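PDB 3RMG: octaprenyl-diphosphate synthase, which probably works as a magnesium-dependent prenyltransferase that joins isoprenoid diphosphates into longer chains. Local coordinates for residues F161-Y166 with L238-L243; L57-Y62 with L187-G192. One frame throughout, in Å; residues are numbered along the deposited sequence.

Contact 1 of 2, residues F161-Y166 with L238-L243; sequences FSEEVY and LTLPAL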
ATOM      1  N   PHE A 161      -4.673  23.263 -20.470  1.00 77.97           N
ATOM      2  CA  PHE A 161      -5.768  23.344 -21.436  1.00 82.15           C
ATOM      3  C   PHE A 161      -5.402  22.677 -22.759  1.00 78.17           C
ATOM      4  O   PHE A 161      -6.128  22.796 -23.748  1.00 74.39           O
ATOM      5  CB  PHE A 161      -6.147  24.801 -21.686  1.00 86.87           C
ATOM      6  CG  PHE A 161      -6.218  25.625 -20.438  1.00103.24           C
ATOM      7  CD1 PHE A 161      -5.056  26.005 -19.778  1.00110.97           C
ATOM      8  CD2 PHE A 161      -7.444  26.021 -19.919  1.00108.63           C
ATOM      9  CE1 PHE A 161      -5.114  26.769 -18.623  1.00114.47           C
ATOM     10  CE2 PHE A 161      -7.512  26.784 -18.766  1.00112.22           C
ATOM     11  CZ  PHE A 161      -6.344  27.159 -18.116  1.00115.25           C
ATOM     12  N   SER A 162      -4.264  21.991 -22.769  1.00 75.88           N
ATOM     13  CA  SER A 162      -3.833  21.222 -23.926  1.00 71.63           C
ATOM     14  C   SER A 162      -4.328  19.782 -23.803  1.00 72.14           C
ATOM     15  O   SER A 162      -4.377  19.221 -22.704  1.00 71.27           O
ATOM     16  CB  SER A 162      -2.310  21.217 -24.003  1.00 71.30           C
ATOM     17  OG  SER A 162      -1.763  20.695 -22.800  1.00 65.93           O
ATOM     18  N   GLU A 163      -4.701  19.191 -24.932  1.00 69.29           N
ATOM     19  CA  GLU A 163      -4.986  17.776 -24.963  1.00 69.82           C
ATOM     20  C   GLU A 163      -3.739  17.038 -24.468  1.00 72.97           C
ATOM     21  O   GLU A 163      -3.828  16.118 -23.648  1.00 72.34           O
ATOM     22  CB  GLU A 163      -5.344  17.332 -26.379  1.00 67.54           C
ATOM     23  CG  GLU A 163      -6.388  18.189 -27.060  1.00 66.87           C
ATOM     24  CD  GLU A 163      -6.851  17.590 -28.375  1.00 75.01           C
ATOM     25  OE1 GLU A 163      -6.032  16.934 -29.045  1.00 79.73           O
ATOM     26  OE2 GLU A 163      -8.033  17.770 -28.740  1.00 80.15           O
ATOM     27  N   GLU A 164      -2.572  17.461 -24.946  1.00 72.73           N
ATOM     28  CA  GLU A 164      -1.326  16.806 -24.556  1.00 72.90           C
ATOM     29  C   GLU A 164      -1.287  16.514 -23.059  1.00 67.72           C
ATOM     30  O   GLU A 164      -0.936  15.412 -22.646  1.00 67.27           O
ATOM     31  CB  GLU A 164      -0.101  17.624 -24.976  1.00 73.99           C
ATOM     32  CG  GLU A 164       0.148  17.642 -26.478  1.00 87.53           C
ATOM     33  CD  GLU A 164      -0.788  18.590 -27.217  1.00101.91           C
ATOM     34  OE1 GLU A 164      -0.793  18.568 -28.469  1.00102.81           O
ATOM     35  OE2 GLU A 164      -1.515  19.358 -26.547  1.00106.14           O
ATOM     36  N   VAL A 165      -1.650  17.486 -22.237  1.00 61.85           N
ATOM     37  CA  VAL A 165      -1.610  17.244 -20.803  1.00 62.60           C
ATOM     38  C   VAL A 165      -2.685  16.236 -20.398  1.00 62.25           C
ATOM     39  O   VAL A 165      -2.500  15.429 -19.481  1.00 57.62           O
ATOM     40  CB  VAL A 165      -1.767  18.541 -19.993  1.00 60.91           C
ATOM     41  CG1 VAL A 165      -1.722  18.240 -18.504  1.00 48.46           C
ATOM     42  CG2 VAL A 165      -0.673  19.538 -20.384  1.00 60.31           C
ATOM     43  N   TYR A 166      -3.811  16.288 -21.097  1.00 57.87           N
ATOM     44  CA  TYR A 166      -4.937  15.420 -20.803  1.00 57.07           C
ATOM     45  C   TYR A 166      -4.573  13.959 -21.077  1.00 56.36           C
ATOM     46  O   TYR A 166      -4.851  13.072 -20.266  1.00 54.99           O
ATOM     47  CB  TYR A 166      -6.106  15.846 -21.680  1.00 57.14           C
ATOM     48  CG  TYR A 166      -7.266  14.888 -21.759  1.00 53.99           C
ATOM     49  CD1 TYR A 166      -8.067  14.635 -20.652  1.00 56.32           C
ATOM     50  CD2 TYR A 166      -7.600  14.282 -22.961  1.00 57.16           C
ATOM     51  CE1 TYR A 166      -9.156  13.778 -20.739  1.00 51.61           C
ATOM     52  CE2 TYR A 166      -8.683  13.425 -23.060  1.00 44.10           C
ATOM     53  CZ  TYR A 166      -9.456  13.180 -21.948  1.00 49.19           C
ATOM     54  OH  TYR A 166     -10.538  12.331 -22.054  1.00 51.74           O
ATOM     55  N   LEU A 238     -11.034  19.386 -16.697  1.00 69.68           N
ATOM     56  CA  LEU A 238     -11.521  19.684 -18.036  1.00 67.09           C
ATOM     57  C   LEU A 238     -11.092  18.576 -19.003  1.00 66.73           C
ATOM     58  O   LEU A 238      -9.908  18.461 -19.340  1.00 65.10           O
ATOM     59  CB  LEU A 238     -10.966  21.026 -18.524  1.00 68.00           C
ATOM     60  CG  LEU A 238     -11.416  22.306 -17.821  1.00 67.79           C
ATOM     61  CD1 LEU A 238     -10.807  23.510 -18.516  1.00 69.38           C
ATOM     62  CD2 LEU A 238     -12.932  22.403 -17.810  1.00 64.60           C
ATOM     63  N   THR A 239     -12.055  17.775 -19.454  1.00 62.18           N
ATOM     64  CA  THR A 239     -11.756  16.612 -20.274  1.00 59.09           C
ATOM     65  C   THR A 239     -11.855  16.930 -21.761  1.00 63.44           C
ATOM     66  O   THR A 239     -12.253  18.021 -22.150  1.00 62.29           O
ATOM     67  CB  THR A 239     -12.669  15.414 -19.927  1.00 58.13           C
ATOM     68  OG1 THR A 239     -14.022  15.714 -20.290  1.00 62.86           O
ATOM     69  CG2 THR A 239     -12.596  15.078 -18.432  1.00 43.48           C
ATOM     70  N   LEU A 240     -11.499  15.958 -22.591  1.00 62.91           N
ATOM     71  CA  LEU A 240     -11.282  16.211 -24.009  1.00 61.92           C
ATOM     72  C   LEU A 240     -12.336  17.101 -24.659  1.00 58.83           C
ATOM     73  O   LEU A 240     -11.997  18.043 -25.371  1.00 57.28           O
ATOM     74  CB  LEU A 240     -11.151  14.900 -24.795  1.00 59.50           C
ATOM     75  CG  LEU A 240     -10.547  15.098 -26.186  1.00 58.89           C
ATOM     76  CD1 LEU A 240      -9.179  15.760 -26.058  1.00 57.00           C
ATOM     77  CD2 LEU A 240     -10.457  13.789 -26.968  1.00 60.17           C
ATOM     78  N   PRO A 241     -13.621  16.789 -24.447  1.00 58.20           N
ATOM     79  CA  PRO A 241     -14.666  17.540 -25.156  1.00 57.48           C
ATOM     80  C   PRO A 241     -14.587  19.049 -24.860  1.00 57.58           C
ATOM     81  O   PRO A 241     -14.541  19.866 -25.782  1.00 55.32           O
ATOM     82  CB  PRO A 241     -15.967  16.938 -24.605  1.00 57.62           C
ATOM     83  CG  PRO A 241     -15.569  15.602 -24.019  1.00 59.71           C
ATOM     84  CD  PRO A 241     -14.172  15.795 -23.512  1.00 57.16           C
ATOM     85  N   ALA A 242     -14.567  19.401 -23.578  1.00 55.52           N
ATOM     86  CA  ALA A 242     -14.425  20.788 -23.171  1.00 57.91           C
ATOM     87  C   ALA A 242     -13.181  21.384 -23.816  1.00 60.40           C
ATOM     88  O   ALA A 242     -13.262  22.354 -24.572  1.00 65.43           O
ATOM     89  CB  ALA A 242     -14.353  20.898 -21.642  1.00 52.40           C
ATOM     90  N   LEU A 243     -12.027  20.797 -23.515  1.00 60.96           N
ATOM     91  CA  LEU A 243     -10.767  21.267 -24.065  1.00 57.84           C
ATOM     92  C   LEU A 243     -10.920  21.577 -25.536  1.00 58.76           C
ATOM     93  O   LEU A 243     -10.417  22.580 -26.023  1.00 64.81           O
ATOM     94  CB  LEU A 243      -9.667  20.229 -23.864  1.00 55.72           C
ATOM     95  CG  LEU A 243      -9.305  19.923 -22.410  1.00 60.71           C
ATOM     96  CD1 LEU A 243      -8.301  18.782 -22.339  1.00 53.89           C
ATOM     97  CD2 LEU A 243      -8.774  21.175 -21.695  1.00 58.15           C
TER
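Y166 lays its ring over the start of helix 240-249. This joins two helix beginnings in the all-helical isoprenoid synthase fold. The tight part lies here. CG of Y166 stands anti to the backbone N (chi1 167°), and the ring extends across L240 at about a right angle to that side chain. L240 N sits 3.5 Å above the plane of the Y166 ring, offset toward the rim. Y166 CE2 is 3.4 Å from L240 CB, and T239 CB lies 4.0 Å from Y166 CE1. Beyond the ring, Y166 OH is hydrogen-bonded to the carboxylate of D215. That residue belongs to the second aspartate-rich motif, which in this family serves magnesium and diphosphate binding. The contact thus probably borders the active site. T239 occupies the N-cap position but makes no capping bond. Its hydroxyl bonds instead to Y219 OH, which also bonds to A242 N in the first helical turn.

E163 flanks this packed part. Its extended chain crosses L240 obliquely, and E163 OE2 comes 3.5 Å from L240 CD1. The methyl touches the carboxylate beside Y286 of helix 283-302.

L243 fills the middle, and its two methyls part. L243 CD1 packs on Y166 in helix 163-172, 3.7 Å from Y166 CB. L243 CD2 packs on F161 just ahead of that helix, 3.7 Å from F161 CA.

The loose, solvent side is that of F161, which is exposed. Its ring gains little from the partner segment, although L238 itself is backed by A258 and V261 of helix 252-263. The touch is slight and oblique, with F161 CD2 4.4 Å from L238 CD1.

Contact 2 of 2, residues L57-Y62 with L187-G192; sequences LVARLY and LSVQVG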
ATOM      1  N   LEU A  57      -7.850 -12.703 -22.551  1.00 33.87           N
ATOM      2  CA  LEU A  57      -7.806 -12.725 -24.019  1.00 34.47           C
ATOM      3  C   LEU A  57      -6.381 -12.559 -24.552  1.00 35.22           C
ATOM      4  O   LEU A  57      -5.961 -13.312 -25.436  1.00 33.83           O
ATOM      5  CB  LEU A  57      -8.758 -11.706 -24.653  1.00 30.03           C
ATOM      6  CG  LEU A  57     -10.269 -11.909 -24.474  1.00 31.78           C
ATOM      7  CD1 LEU A  57     -11.021 -10.722 -24.958  1.00 31.61           C
ATOM      8  CD2 LEU A  57     -10.775 -13.160 -25.176  1.00 38.19           C
ATOM      9  N   VAL A  58      -5.628 -11.591 -24.024  1.00 38.82           N
ATOM     10  CA  VAL A  58      -4.250 -11.350 -24.517  1.00 31.89           C
ATOM     11  C   VAL A  58      -3.368 -12.583 -24.339  1.00 31.91           C
ATOM     12  O   VAL A  58      -2.589 -12.925 -25.218  1.00 40.09           O
ATOM     13  CB  VAL A  58      -3.575 -10.123 -23.817  1.00 34.64           C
ATOM     14  CG1 VAL A  58      -2.041 -10.110 -24.048  1.00 31.80           C
ATOM     15  CG2 VAL A  58      -4.173  -8.862 -24.319  1.00 30.58           C
ATOM     16  N   ALA A  59      -3.480 -13.243 -23.194  1.00 30.93           N
ATOM     17  CA  ALA A  59      -2.669 -14.438 -22.948  1.00 41.01           C
ATOM     18  C   ALA A  59      -3.017 -15.521 -23.959  1.00 39.65           C
ATOM     19  O   ALA A  59      -2.132 -16.213 -24.490  1.00 32.15           O
ATOM     20  CB  ALA A  59      -2.852 -14.948 -21.512  1.00 36.26           C
ATOM     21  N   ARG A  60      -4.309 -15.643 -24.248  1.00 36.36           N
ATOM     22  CA  ARG A  60      -4.781 -16.643 -25.200  1.00 35.10           C
ATOM     23  C   ARG A  60      -4.333 -16.338 -26.635  1.00 41.84           C
ATOM     24  O   ARG A  60      -4.335 -17.228 -27.490  1.00 46.15           O
ATOM     25  CB  ARG A  60      -6.299 -16.834 -25.102  1.00 31.35           C
ATOM     26  CG  ARG A  60      -6.735 -17.645 -23.858  1.00 31.57           C
ATOM     27  CD  ARG A  60      -6.391 -19.137 -23.958  1.00 41.13           C
ATOM     28  NE  ARG A  60      -7.042 -19.738 -25.118  1.00 45.48           N
ATOM     29  CZ  ARG A  60      -8.315 -20.126 -25.134  1.00 62.41           C
ATOM     30  NH1 ARG A  60      -9.071 -19.996 -24.045  1.00 59.39           N
ATOM     31  NH2 ARG A  60      -8.837 -20.649 -26.238  1.00 67.64           N
ATOM     32  N   LEU A  61      -3.915 -15.104 -26.906  1.00 41.58           N
ATOM     33  CA  LEU A  61      -3.262 -14.846 -28.194  1.00 46.16           C
ATOM     34  C   LEU A  61      -2.009 -15.706 -28.340  1.00 47.58           C
ATOM     35  O   LEU A  61      -1.663 -16.107 -29.439  1.00 48.04           O
ATOM     36  CB  LEU A  61      -2.883 -13.376 -28.364  1.00 39.89           C
ATOM     37  CG  LEU A  61      -3.988 -12.380 -28.682  1.00 48.63           C
ATOM     38  CD1 LEU A  61      -3.407 -10.978 -28.732  1.00 46.89           C
ATOM     39  CD2 LEU A  61      -4.658 -12.746 -30.006  1.00 42.48           C
ATOM     40  N   TYR A  62      -1.342 -15.998 -27.226  1.00 50.43           N
ATOM     41  CA  TYR A  62      -0.022 -16.638 -27.269  1.00 48.87           C
ATOM     42  C   TYR A  62      -0.007 -18.087 -26.807  1.00 52.12           C
ATOM     43  O   TYR A  62       0.814 -18.878 -27.265  1.00 54.43           O
ATOM     44  CB  TYR A  62       0.969 -15.837 -26.431  1.00 46.69           C
ATOM     45  CG  TYR A  62       1.035 -14.410 -26.865  1.00 46.10           C
ATOM     46  CD1 TYR A  62       1.492 -14.077 -28.131  1.00 46.48           C
ATOM     47  CD2 TYR A  62       0.619 -13.392 -26.024  1.00 51.10           C
ATOM     48  CE1 TYR A  62       1.544 -12.765 -28.549  1.00 45.93           C
ATOM     49  CE2 TYR A  62       0.660 -12.078 -26.422  1.00 46.54           C
ATOM     50  CZ  TYR A  62       1.123 -11.766 -27.693  1.00 51.84           C
ATOM     51  OH  TYR A  62       1.166 -10.450 -28.103  1.00 46.25           O
ATOM     52  N   LEU A 187       3.791 -11.496 -20.488  1.00 36.82           N
ATOM     53  CA  LEU A 187       4.826 -12.040 -19.622  1.00 37.92           C
ATOM     54  C   LEU A 187       4.403 -13.371 -18.976  1.00 40.29           C
ATOM     55  O   LEU A 187       5.221 -14.287 -18.833  1.00 39.51           O
ATOM     56  CB  LEU A 187       5.199 -11.037 -18.534  1.00 36.82           C
ATOM     57  CG  LEU A 187       5.877  -9.752 -19.011  1.00 36.57           C
ATOM     58  CD1 LEU A 187       5.772  -8.670 -17.928  1.00 28.92           C
ATOM     59  CD2 LEU A 187       7.311 -10.001 -19.438  1.00 32.76           C
ATOM     60  N   SER A 188       3.130 -13.485 -18.609  1.00 38.71           N
ATOM     61  CA  SER A 188       2.646 -14.660 -17.873  1.00 38.70           C
ATOM     62  C   SER A 188       2.694 -15.947 -18.684  1.00 45.15           C
ATOM     63  O   SER A 188       2.697 -17.029 -18.112  1.00 49.08           O
ATOM     64  CB  SER A 188       1.222 -14.438 -17.355  1.00 38.17           C
ATOM     65  OG  SER A 188       0.262 -14.608 -18.389  1.00 39.61           O
ATOM     66  N   VAL A 189       2.716 -15.823 -20.010  1.00 48.25           N
ATOM     67  CA  VAL A 189       2.815 -16.980 -20.900  1.00 46.43           C
ATOM     68  C   VAL A 189       4.192 -16.994 -21.550  1.00 48.79           C
ATOM     69  O   VAL A 189       4.466 -17.770 -22.454  1.00 48.88           O
ATOM     70  CB  VAL A 189       1.688 -17.003 -21.984  1.00 48.93           C
ATOM     71  CG1 VAL A 189       0.313 -17.127 -21.327  1.00 49.67           C
ATOM     72  CG2 VAL A 189       1.721 -15.749 -22.842  1.00 45.97           C
ATOM     73  N   GLN A 190       5.059 -16.114 -21.078  1.00 53.39           N
ATOM     74  CA  GLN A 190       6.481 -16.199 -21.392  1.00 58.62           C
ATOM     75  C   GLN A 190       6.825 -16.057 -22.867  1.00 58.58           C
ATOM     76  O   GLN A 190       7.638 -16.820 -23.383  1.00 65.03           O
ATOM     77  CB  GLN A 190       7.045 -17.521 -20.876  1.00 56.60           C
ATOM     78  CG  GLN A 190       6.805 -17.736 -19.400  1.00 65.13           C
ATOM     79  CD  GLN A 190       7.523 -18.950 -18.876  1.00 77.06           C
ATOM     80  OE1 GLN A 190       7.596 -19.979 -19.547  1.00 85.85           O
ATOM     81  NE2 GLN A 190       8.065 -18.841 -17.670  1.00 77.68           N
ATOM     82  N   VAL A 191       6.233 -15.082 -23.546  1.00 53.67           N
ATOM     83  CA  VAL A 191       6.614 -14.828 -24.933  1.00 49.72           C
ATOM     84  C   VAL A 191       7.724 -13.779 -24.997  1.00 49.57           C
ATOM     85  O   VAL A 191       8.125 -13.223 -23.977  1.00 50.14           O
ATOM     86  CB  VAL A 191       5.403 -14.432 -25.785  1.00 53.01           C
ATOM     87  CG1 VAL A 191       4.449 -15.620 -25.902  1.00 46.57           C
ATOM     88  CG2 VAL A 191       4.682 -13.236 -25.163  1.00 51.12           C
ATOM     89  N   GLY A 192       8.239 -13.516 -26.190  1.00 51.09           N
ATOM     90  CA  GLY A 192       9.360 -12.591 -26.333  1.00 47.77           C
ATOM     91  C   GLY A 192       9.037 -11.130 -26.036  1.00 48.30           C
ATOM     92  O   GLY A 192       7.866 -10.750 -25.854  1.00 43.94           O
TER
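S188, V189 and V191 meet A59 and Y62 where helix 174-188 ends beside helix 50-62, in the all-helical isoprenoid synthase fold. S188 comes first and adds little. Its OG is 4.4 Å from A59 CB. The buried hydroxyl is occupied elsewhere, hydrogen-bonded to the carbonyl of A185 in its own helix and to the hydroxyl of T69.

V189 follows, in the turn that leaves the helix, and its two methyls part. V189 CG1 packs 3.8 Å from A59 CB. With CG1 anti to the carbonyl carbon (chi1 -63°), CG2 falls between the backbone N and that carbon. From there V189 CG2 lies 3.7 Å from Y62 CB. One valine therefore spans two residues a helical turn apart.

Q190 turns away from helix 50-62. Its backbone takes a left-handed helical conformation, and Q190 N donates to L187 O, 2.9 Å away. V189 and V191, on either side of it in sequence, both point toward helix 50-62.

V191 makes the closer approach to the tyrosine. V191 CG1 lies 3.5 Å from Y62 CB. The residues around Y62 include E195 and F198 of helix 193-217, which begins right after G192, so the aromatic side chain also ties that next helix to this corner. V191 CG2 stands over the ring face in a CH-pi contact, 4.2 Å from the Y62 ring centroid and 11° off the ring normal. On the opposite face, L61 CB lies 4.1 Å above the plane of the Y62 ring, over its centre.

In the fold
Contact 1 and contact 2 are on opposite sides of the chain's centre, their centres 34 Å apart. Both are partly buried, and neither is wholly core. Contact 1 pairs two helix starts. Contact 2 sets the last part of helix 50-62 against the turn leaving helix 174-188. They share no helix, but helices 163-172 and 174-188 follow each other in the chain. Helix 193-217 touches both: F198 lies on Y62 near one end, and I212 and D215 on Y166 near the other. Both contacts meet through nonpolar touches, each with a tyrosine. In contact 1 that tyrosine also bonds a polar partner outside the two segments, D215. In contact 2 the ring serves valine methyls.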